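Local coordinates for protein decapping nuclease RAI1 (Scheffersomyces stipitis, PDB 5BTO) that removes NAD caps from the 5' ends of RNAs in a divalent-metal-dependent hydrolysis and binds and stimulates the exoribonuclease RAT1, at residues I66-A70 with K184-I188; E80-M84 with E152-R156; Y217-I221 with L251-M255. All coordinates share one frame; numbering follows the deposited sequence.

Contact 1. Residues I66-A70 with K184-I188; sequences IDLQA and KFEAI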
loop_
_atom_site.group_PDB
_atom_site.type_symbol
_atom_site.label_atom_id
_atom_site.label_comp_id
_atom_site.label_asym_id
_atom_site.label_seq_id
_atom_site.Cartn_x
_atom_site.Cartn_y
_atom_site.Cartn_z
ATOM N N ILE A 66 6.257 -47.955 -9.248
ATOM C CA ILE A 66 7.397 -47.078 -9.003
ATOM C C ILE A 66 7.340 -46.478 -7.602
ATOM O O ILE A 66 6.432 -45.715 -7.275
ATOM C CB ILE A 66 7.475 -45.944 -10.034
ATOM C CG1 ILE A 66 7.661 -46.517 -11.442
ATOM C CG2 ILE A 66 8.605 -44.994 -9.679
ATOM C CD1 ILE A 66 7.631 -45.466 -12.535
ATOM N N ASP A 67 8.331 -46.824 -6.790
ATOM C CA ASP A 67 8.360 -46.456 -5.378
ATOM C C ASP A 67 9.295 -45.265 -5.184
ATOM O O ASP A 67 10.514 -45.394 -5.298
ATOM C CB ASP A 67 8.825 -47.660 -4.545
ATOM C CG ASP A 67 8.778 -47.400 -3.048
ATOM O OD1 ASP A 67 8.657 -46.223 -2.650
ATOM O OD2 ASP A 67 8.872 -48.374 -2.271
ATOM N N LEU A 68 8.719 -44.104 -4.890
ATOM C CA LEU A 68 9.505 -42.874 -4.807
ATOM C C LEU A 68 10.254 -42.694 -3.490
ATOM O O LEU A 68 10.998 -41.733 -3.331
ATOM C CB LEU A 68 8.637 -41.645 -5.094
ATOM C CG LEU A 68 8.068 -41.540 -6.509
ATOM C CD1 LEU A 68 7.177 -40.325 -6.619
ATOM C CD2 LEU A 68 9.187 -41.487 -7.542
ATOM N N GLN A 69 10.064 -43.602 -2.539
ATOM C CA GLN A 69 10.901 -43.570 -1.345
ATOM C C GLN A 69 11.994 -44.633 -1.420
ATOM O O GLN A 69 12.785 -44.785 -0.492
ATOM C CB GLN A 69 10.077 -43.726 -0.061
ATOM C CG GLN A 69 9.461 -45.101 0.133
ATOM C CD GLN A 69 8.962 -45.314 1.548
ATOM O OE1 GLN A 69 9.581 -44.859 2.508
ATOM N NE2 GLN A 69 7.834 -46.001 1.686
ATOM N N ALA A 70 12.042 -45.360 -2.534
ATOM C CA ALA A 70 13.041 -46.412 -2.703
ATOM C C ALA A 70 14.440 -45.825 -2.872
ATOM O O ALA A 70 14.627 -44.820 -3.562
ATOM C CB ALA A 70 12.688 -47.306 -3.884
ATOM N N LYS A 184 13.922 -38.155 -6.030
ATOM C CA LYS A 184 13.789 -39.494 -6.599
ATOM C C LYS A 184 12.982 -39.434 -7.891
ATOM O O LYS A 184 13.330 -40.075 -8.882
ATOM C CB LYS A 184 13.122 -40.445 -5.598
ATOM C CG LYS A 184 12.875 -41.862 -6.125
ATOM C CD LYS A 184 14.175 -42.621 -6.384
ATOM C CE LYS A 184 13.907 -44.093 -6.686
ATOM N NZ LYS A 184 15.149 -44.917 -6.704
ATOM N N PHE A 185 11.906 -38.652 -7.880
ATOM C CA PHE A 185 11.083 -38.506 -9.063
ATOM C C PHE A 185 11.922 -37.961 -10.212
ATOM O O PHE A 185 11.847 -38.460 -11.331
ATOM C CB PHE A 185 9.887 -37.592 -8.786
ATOM C CG PHE A 185 8.982 -37.403 -9.968
ATOM C CD1 PHE A 185 8.355 -38.494 -10.564
ATOM C CD2 PHE A 185 8.749 -36.136 -10.483
ATOM C CE1 PHE A 185 7.515 -38.319 -11.659
ATOM C CE2 PHE A 185 7.911 -35.955 -11.571
ATOM C CZ PHE A 185 7.297 -37.053 -12.164
ATOM N N GLU A 186 12.733 -36.947 -9.941
ATOM C CA GLU A 186 13.578 -36.391 -10.993
ATOM C C GLU A 186 14.486 -37.472 -11.557
ATOM O O GLU A 186 14.655 -37.586 -12.772
ATOM C CB GLU A 186 14.411 -35.225 -10.471
ATOM C CG GLU A 186 13.596 -34.027 -10.033
ATOM C CD GLU A 186 14.466 -32.831 -9.722
ATOM O OE1 GLU A 186 14.691 -32.543 -8.525
ATOM O OE2 GLU A 186 14.928 -32.179 -10.682
ATOM N N ALA A 187 15.058 -38.273 -10.666
ATOM C CA ALA A 187 16.001 -39.311 -11.062
ATOM C C ALA A 187 15.366 -40.364 -11.968
ATOM O O ALA A 187 15.954 -40.757 -12.975
ATOM C CB ALA A 187 16.609 -39.966 -9.833
ATOM N N ILE A 188 14.170 -40.822 -11.612
ATOM C CA ILE A 188 13.526 -41.884 -12.374
ATOM C C ILE A 188 12.809 -41.365 -13.615
ATOM O O ILE A 188 12.450 -42.143 -14.497
ATOM C CB ILE A 188 12.575 -42.746 -11.490
ATOM C CG1 ILE A 188 11.367 -41.941 -11.008
ATOM C CG2 ILE A 188 13.331 -43.317 -10.305
ATOM C CD1 ILE A 188 10.175 -41.977 -11.942
#

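Contact 2. Residues E80-M84 with E152-R156; sequences EEKNM and ELARR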
loop_
_atom_site.group_PDB
_atom_site.type_symbol
_atom_site.label_atom_id
_atom_site.label_comp_id
_atom_site.label_asym_id
_atom_site.label_seq_id
_atom_site.Cartn_x
_atom_site.Cartn_y
_atom_site.Cartn_z
ATOM N N GLU A 80 22.660 -28.295 4.373
ATOM C CA GLU A 80 21.841 -27.129 4.046
ATOM C C GLU A 80 22.578 -25.798 4.234
ATOM O O GLU A 80 22.201 -24.784 3.646
ATOM C CB GLU A 80 20.529 -27.150 4.839
ATOM C CG GLU A 80 19.441 -26.241 4.278
ATOM C CD GLU A 80 19.007 -26.618 2.866
ATOM O OE1 GLU A 80 19.521 -27.619 2.319
ATOM O OE2 GLU A 80 18.146 -25.909 2.298
ATOM N N GLU A 81 23.633 -25.808 5.044
ATOM C CA GLU A 81 24.454 -24.617 5.234
ATOM C C GLU A 81 25.516 -24.496 4.143
ATOM O O GLU A 81 26.313 -23.558 4.130
ATOM C CB GLU A 81 25.096 -24.618 6.622
ATOM C CG GLU A 81 25.721 -25.938 7.023
ATOM C CD GLU A 81 25.724 -26.131 8.525
ATOM O OE1 GLU A 81 25.065 -25.329 9.225
ATOM O OE2 GLU A 81 26.381 -27.079 9.006
ATOM N N LYS A 82 25.516 -25.462 3.231
ATOM C CA LYS A 82 26.368 -25.410 2.054
ATOM C C LYS A 82 25.486 -25.259 0.818
ATOM O O LYS A 82 25.934 -25.457 -0.312
ATOM C CB LYS A 82 27.214 -26.681 1.954
ATOM C CG LYS A 82 27.840 -27.105 3.275
ATOM C CD LYS A 82 28.920 -28.159 3.084
ATOM C CE LYS A 82 29.591 -28.499 4.412
ATOM N NZ LYS A 82 30.912 -29.167 4.229
ATOM N N ASN A 83 24.227 -24.896 1.043
ATOM C CA ASN A 83 23.245 -24.873 -0.033
ATOM C C ASN A 83 22.413 -23.590 -0.066
ATOM O O ASN A 83 21.350 -23.544 -0.687
ATOM C CB ASN A 83 22.336 -26.101 0.070
ATOM C CG ASN A 83 21.594 -26.389 -1.219
ATOM O OD1 ASN A 83 22.077 -26.087 -2.310
ATOM N ND2 ASN A 83 20.408 -26.972 -1.099
ATOM N N MET A 84 22.901 -22.552 0.608
ATOM C CA MET A 84 22.248 -21.249 0.560
ATOM C C MET A 84 22.569 -20.547 -0.758
ATOM O O MET A 84 23.674 -20.684 -1.289
ATOM C CB MET A 84 22.666 -20.383 1.755
ATOM C CG MET A 84 22.040 -20.826 3.070
ATOM S SD MET A 84 22.601 -19.896 4.509
ATOM C CE MET A 84 24.352 -20.293 4.513
ATOM N N GLU A 152 19.206 -16.667 7.086
ATOM C CA GLU A 152 18.798 -17.947 6.507
ATOM C C GLU A 152 19.237 -19.124 7.363
ATOM O O GLU A 152 18.479 -20.076 7.552
ATOM C CB GLU A 152 19.341 -18.107 5.086
ATOM C CG GLU A 152 18.624 -17.247 4.080
ATOM C CD GLU A 152 17.114 -17.373 4.192
ATOM O OE1 GLU A 152 16.601 -18.518 4.193
ATOM O OE2 GLU A 152 16.444 -16.324 4.289
ATOM N N LEU A 153 20.465 -19.061 7.867
ATOM C CA LEU A 153 20.996 -20.127 8.710
ATOM C C LEU A 153 20.164 -20.272 9.974
ATOM O O LEU A 153 19.757 -21.372 10.343
ATOM C CB LEU A 153 22.455 -19.848 9.075
ATOM C CG LEU A 153 23.500 -20.177 8.006
ATOM C CD1 LEU A 153 24.882 -19.668 8.410
ATOM C CD2 LEU A 153 23.531 -21.674 7.743
ATOM N N ALA A 154 19.909 -19.147 10.631
ATOM C CA ALA A 154 19.152 -19.150 11.873
ATOM C C ALA A 154 17.721 -19.619 11.647
ATOM O O ALA A 154 17.137 -20.292 12.496
ATOM C CB ALA A 154 19.165 -17.765 12.501
ATOM N N ARG A 155 17.166 -19.267 10.491
ATOM C CA ARG A 155 15.764 -19.532 10.196
ATOM C C ARG A 155 15.478 -21.018 9.973
ATOM O O ARG A 155 14.498 -21.552 10.493
ATOM C CB ARG A 155 15.326 -18.711 8.983
ATOM C CG ARG A 155 13.826 -18.641 8.764
ATOM C CD ARG A 155 13.454 -17.378 7.992
ATOM N NE ARG A 155 13.425 -16.196 8.853
ATOM C CZ ARG A 155 13.404 -14.939 8.412
ATOM N NH1 ARG A 155 13.424 -14.674 7.104
ATOM N NH2 ARG A 155 13.372 -13.944 9.286
ATOM N N ARG A 156 16.334 -21.686 9.208
ATOM C CA ARG A 156 16.133 -23.107 8.939
ATOM C C ARG A 156 16.297 -23.943 10.208
ATOM O O ARG A 156 15.545 -24.891 10.439
ATOM C CB ARG A 156 17.074 -23.599 7.835
ATOM C CG ARG A 156 16.779 -23.008 6.461
ATOM C CD ARG A 156 17.529 -23.749 5.365
ATOM N NE ARG A 156 18.260 -22.844 4.483
ATOM C CZ ARG A 156 17.823 -22.435 3.295
ATOM N NH1 ARG A 156 16.652 -22.852 2.833
ATOM N NH2 ARG A 156 18.562 -21.607 2.564
#

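Contact 3. Residues Y217-I221 with L251-M255; sequences YISVI and LSHYM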
loop_
_atom_site.group_PDB
_atom_site.type_symbol
_atom_site.label_atom_id
_atom_site.label_comp_id
_atom_site.label_asym_id
_atom_site.label_seq_id
_atom_site.Cartn_x
_atom_site.Cartn_y
_atom_site.Cartn_z
ATOM N N TYR A 217 21.557 -27.598 -12.348
ATOM C CA TYR A 217 21.745 -26.903 -13.618
ATOM C C TYR A 217 21.051 -25.551 -13.505
ATOM O O TYR A 217 19.852 -25.483 -13.202
ATOM C CB TYR A 217 21.151 -27.725 -14.767
ATOM C CG TYR A 217 21.178 -27.028 -16.116
ATOM C CD1 TYR A 217 22.368 -26.859 -16.809
ATOM C CD2 TYR A 217 20.014 -26.555 -16.698
ATOM C CE1 TYR A 217 22.398 -26.227 -18.037
ATOM C CE2 TYR A 217 20.032 -25.922 -17.934
ATOM C CZ TYR A 217 21.229 -25.762 -18.597
ATOM O OH TYR A 217 21.252 -25.144 -19.824
ATOM N N ILE A 218 21.803 -24.472 -13.701
ATOM C CA ILE A 218 21.268 -23.135 -13.437
ATOM C C ILE A 218 21.236 -22.316 -14.714
ATOM O O ILE A 218 22.278 -22.080 -15.335
ATOM C CB ILE A 218 22.125 -22.367 -12.401
ATOM C CG1 ILE A 218 22.360 -23.210 -11.148
ATOM C CG2 ILE A 218 21.475 -21.012 -12.041
ATOM C CD1 ILE A 218 21.105 -23.509 -10.373
ATOM N N SER A 219 20.036 -21.902 -15.107
ATOM C CA SER A 219 19.858 -21.025 -16.251
ATOM C C SER A 219 19.837 -19.573 -15.769
ATOM O O SER A 219 19.210 -19.247 -14.761
ATOM C CB SER A 219 18.552 -21.363 -16.980
ATOM O OG SER A 219 18.253 -20.412 -17.992
ATOM N N VAL A 220 20.528 -18.701 -16.486
ATOM C CA VAL A 220 20.492 -17.278 -16.161
ATOM C C VAL A 220 19.899 -16.512 -17.332
ATOM O O VAL A 220 20.394 -16.594 -18.467
ATOM C CB VAL A 220 21.884 -16.720 -15.812
ATOM C CG1 VAL A 220 21.747 -15.300 -15.245
ATOM C CG2 VAL A 220 22.573 -17.630 -14.811
ATOM N N ILE A 221 18.839 -15.765 -17.045
ATOM C CA ILE A 221 18.019 -15.162 -18.081
ATOM C C ILE A 221 17.959 -13.659 -17.933
ATOM O O ILE A 221 18.171 -13.123 -16.841
ATOM C CB ILE A 221 16.562 -15.706 -18.035
ATOM C CG1 ILE A 221 15.863 -15.290 -16.732
ATOM C CG2 ILE A 221 16.557 -17.233 -18.158
ATOM C CD1 ILE A 221 14.360 -15.474 -16.778
ATOM N N LEU A 251 14.922 -21.474 -23.577
ATOM C CA LEU A 251 13.991 -21.585 -22.435
ATOM C C LEU A 251 12.753 -22.420 -22.744
ATOM O O LEU A 251 12.241 -23.143 -21.877
ATOM C CB LEU A 251 13.528 -20.210 -21.934
ATOM C CG LEU A 251 14.556 -19.392 -21.163
ATOM C CD1 LEU A 251 13.967 -18.026 -20.902
ATOM C CD2 LEU A 251 14.952 -20.090 -19.858
ATOM N N SER A 252 12.260 -22.292 -23.972
ATOM C CA SER A 252 11.041 -22.976 -24.378
ATOM C C SER A 252 11.221 -24.482 -24.400
ATOM O O SER A 252 10.248 -25.209 -24.540
ATOM C CB SER A 252 10.570 -22.484 -25.748
ATOM O OG SER A 252 11.420 -22.944 -26.787
ATOM N N HIS A 253 12.465 -24.942 -24.249
ATOM C CA HIS A 253 12.777 -26.377 -24.269
ATOM C C HIS A 253 12.977 -26.985 -22.880
ATOM O O HIS A 253 13.238 -28.188 -22.740
ATOM C CB HIS A 253 14.000 -26.629 -25.149
ATOM C CG HIS A 253 13.791 -26.230 -26.571
ATOM N ND1 HIS A 253 13.241 -27.086 -27.504
ATOM C CD2 HIS A 253 14.044 -25.071 -27.224
ATOM C CE1 HIS A 253 13.171 -26.470 -28.672
ATOM N NE2 HIS A 253 13.658 -25.250 -28.531
ATOM N N TYR A 254 12.831 -26.156 -21.851
ATOM C CA TYR A 254 13.013 -26.594 -20.468
ATOM C C TYR A 254 11.686 -27.011 -19.834
ATOM O O TYR A 254 10.618 -26.618 -20.290
ATOM C CB TYR A 254 13.596 -25.462 -19.621
ATOM C CG TYR A 254 15.021 -25.078 -19.931
ATOM C CD1 TYR A 254 15.918 -25.992 -20.473
ATOM C CD2 TYR A 254 15.481 -23.797 -19.647
ATOM C CE1 TYR A 254 17.233 -25.623 -20.737
ATOM C CE2 TYR A 254 16.790 -23.424 -19.906
ATOM C CZ TYR A 254 17.661 -24.341 -20.450
ATOM O OH TYR A 254 18.959 -23.976 -20.704
ATOM N N MET A 255 11.766 -27.804 -18.776
ATOM C CA MET A 255 10.561 -28.257 -18.080
ATOM C C MET A 255 10.868 -28.403 -16.594
ATOM O O MET A 255 11.989 -28.740 -16.210
ATOM C CB MET A 255 10.060 -29.590 -18.684
ATOM C CG MET A 255 8.662 -30.015 -18.213
ATOM S SD MET A 255 7.900 -31.285 -19.266
ATOM C CE MET A 255 9.169 -32.536 -19.142
#

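Contact 1. Residues I66-A70 with K184-I188
Leu68 is the main bump of the loop 66-70: its CD2 branch settles against the turn of helix at Lys184, Phe185 and Ile188, coming within 3.8 Å of Phe185 CA. The hollow is built from Lys184 CG, Phe185 CB and Ile188 CG1, with the methyl at the edge of the Phe185 ring, near its plane. Two residues before it, Ile66 CG2 meets Ile188 CD1, one helical turn on from Lys184, tip to tip at 4.1 Å. The aliphatic chain of Lys184 lies over the type I turn from Asp67 to Ala70. Its CG stands anti to the backbone N (chi1 177°) and the bend at chi2 (67°) takes the rest of the chain along the turn, so that NZ ends 3.2 Å from Ala70 O in a weak hydrogen bond. Leu68 O, buried under Lys184 CB at 3.4 Å, has no polar partner. Ala70 N to Asp67 O closes the turn, and an Asx turn, Gln69 N donating to Asp67 OD1, further braces it. Ile66 and Leu68 form backbone hydrogen bonds with Leu302 and Phe300, and Phe185 packs on Val292 of strand 290-296; the contact thus fastens the loop to the C-terminal end of helix 169-188, beside the metal ligand Glu186.

Contact 2. Residues E80-M84 with E152-R156
Glu80 and Arg156 meet because of two bends: chi1 of -162° turns Glu80 CG away from its own N before the chain bends at chi2, while the Arg156 chain, extended through chi2, turns at chi3 (-130°) to bring its guanidinium face to Glu80 OE2. The two side chains cross at about a right angle, Glu80 CG pressing on Arg156 CD at 3.3 Å, and the planes of their flat groups are 88° apart. Glu80 OE2 stands 3.3 Å above one guanidinium face, offset toward the rim, and is 3.4 Å from Arg156 NH1. No N-H points at this oxygen, which makes the pair a salt bridge of charges alone. On the opposite face Glu152 OE1 lies 4.0 Å above the plane, so carboxylate oxygens flank the cation from both sides and probably help to stabilise its positive charge. Replacing Glu80 with an alanine would probably leave the face now met by OE2 without its counter-charge, with Glu152 alone on the opposite face, and CD of Arg156 without its packing partner, allowing the guanidinium to turn.

Met84 fills the space beside this pair. Its CG lies at the guanidinium edge, 3.6 Å from Arg156 NH2, and the thioether then runs across Leu153, with CE 3.6 Å from Leu153 CG. Met84 SD also passes Glu152 CB at 3.8 Å, the two side chains sliding in opposite directions. Glu81 CB touches Leu153 CD2 at 3.5 Å, roughly at right angles to the approach of Met84 CE to that methyl.

Glu152, Leu153 and Arg156 share one helical face (i, i+1 and i+4) in a surface contact between a loop and a helix: an apolar methionine and leucine patch, bordered by a salt bridge, joins the loop before helix 87-101 to helix 149-166 within the RAI1-like PD-(D/E)XK nuclease fold.

Contact 3. Residues Y217-I221 with L251-M255
Tyr217 and Tyr254 meet across a wide backbone separation. Residues 217-221 are extended strand, whereas 251-253 form a 3-10 turn, closed by Tyr254 N to Leu251 O, that leads into a strand at Tyr254. The nearest CA atoms, those of Ser219 and Leu251, are 8.5 Å apart, so side chains span the gap. Tyr217, Ser219 and Ile221, every second residue of the strand, all point across it.

The tyrosines cross at about a right angle in an offset edge-to-face pair, the edge of Tyr217 toward the face of Tyr254, with planes at 79°. With chi1 at 174°, the Tyr217 ring swings out on the carbonyl side, placing OH 2.7 Å from Tyr254 OH, to which it donates a hydrogen bond. Glu28 OE1 is also hydrogen-bonded to Tyr254 OH and Ser219 OG, and Lys48 NZ to Tyr217 OH, so a carboxylate and an amine serve these buried hydroxyls. Ser219 OG lies at the edge of the Tyr254 ring, 3.9 Å from CE2. Beyond it the contact turns apolar, where Ile221 CG2 meets Leu251 CD2 at 3.7 Å.

The side chain of Tyr217 lies about 6 Å from that of the substrate-binding residue Glu235. Strand 216-225 runs between strands 27-34 and 228-235 in the large mixed sheet, with Tyr217 touching Ala31. Tyr254 opens strand 254-261 of the four-stranded sheet, so the contact joins the two sheets.

Contact 3 is the buried one, all its touching residues lying in the interior; contact 1 is partly buried and contact 2 lies at the surface. Contacts 1 and 2 each set part of the same long loop, the one between strand 54-55 and helix 87-101, on a helix, and those helices, 149-166 and 169-188, follow each other in the chain. Contact 3 instead joins a strand of the large sheet to a 3-10 turn and the strand residue after it. The chemistry follows: aliphatic packing with one weak lysine bond in contact 1, charge and methionine packing in contact 2, and paired tyrosine hydroxyls in contact 3. Centres lie about 23 to 26 Å apart, without direct touch.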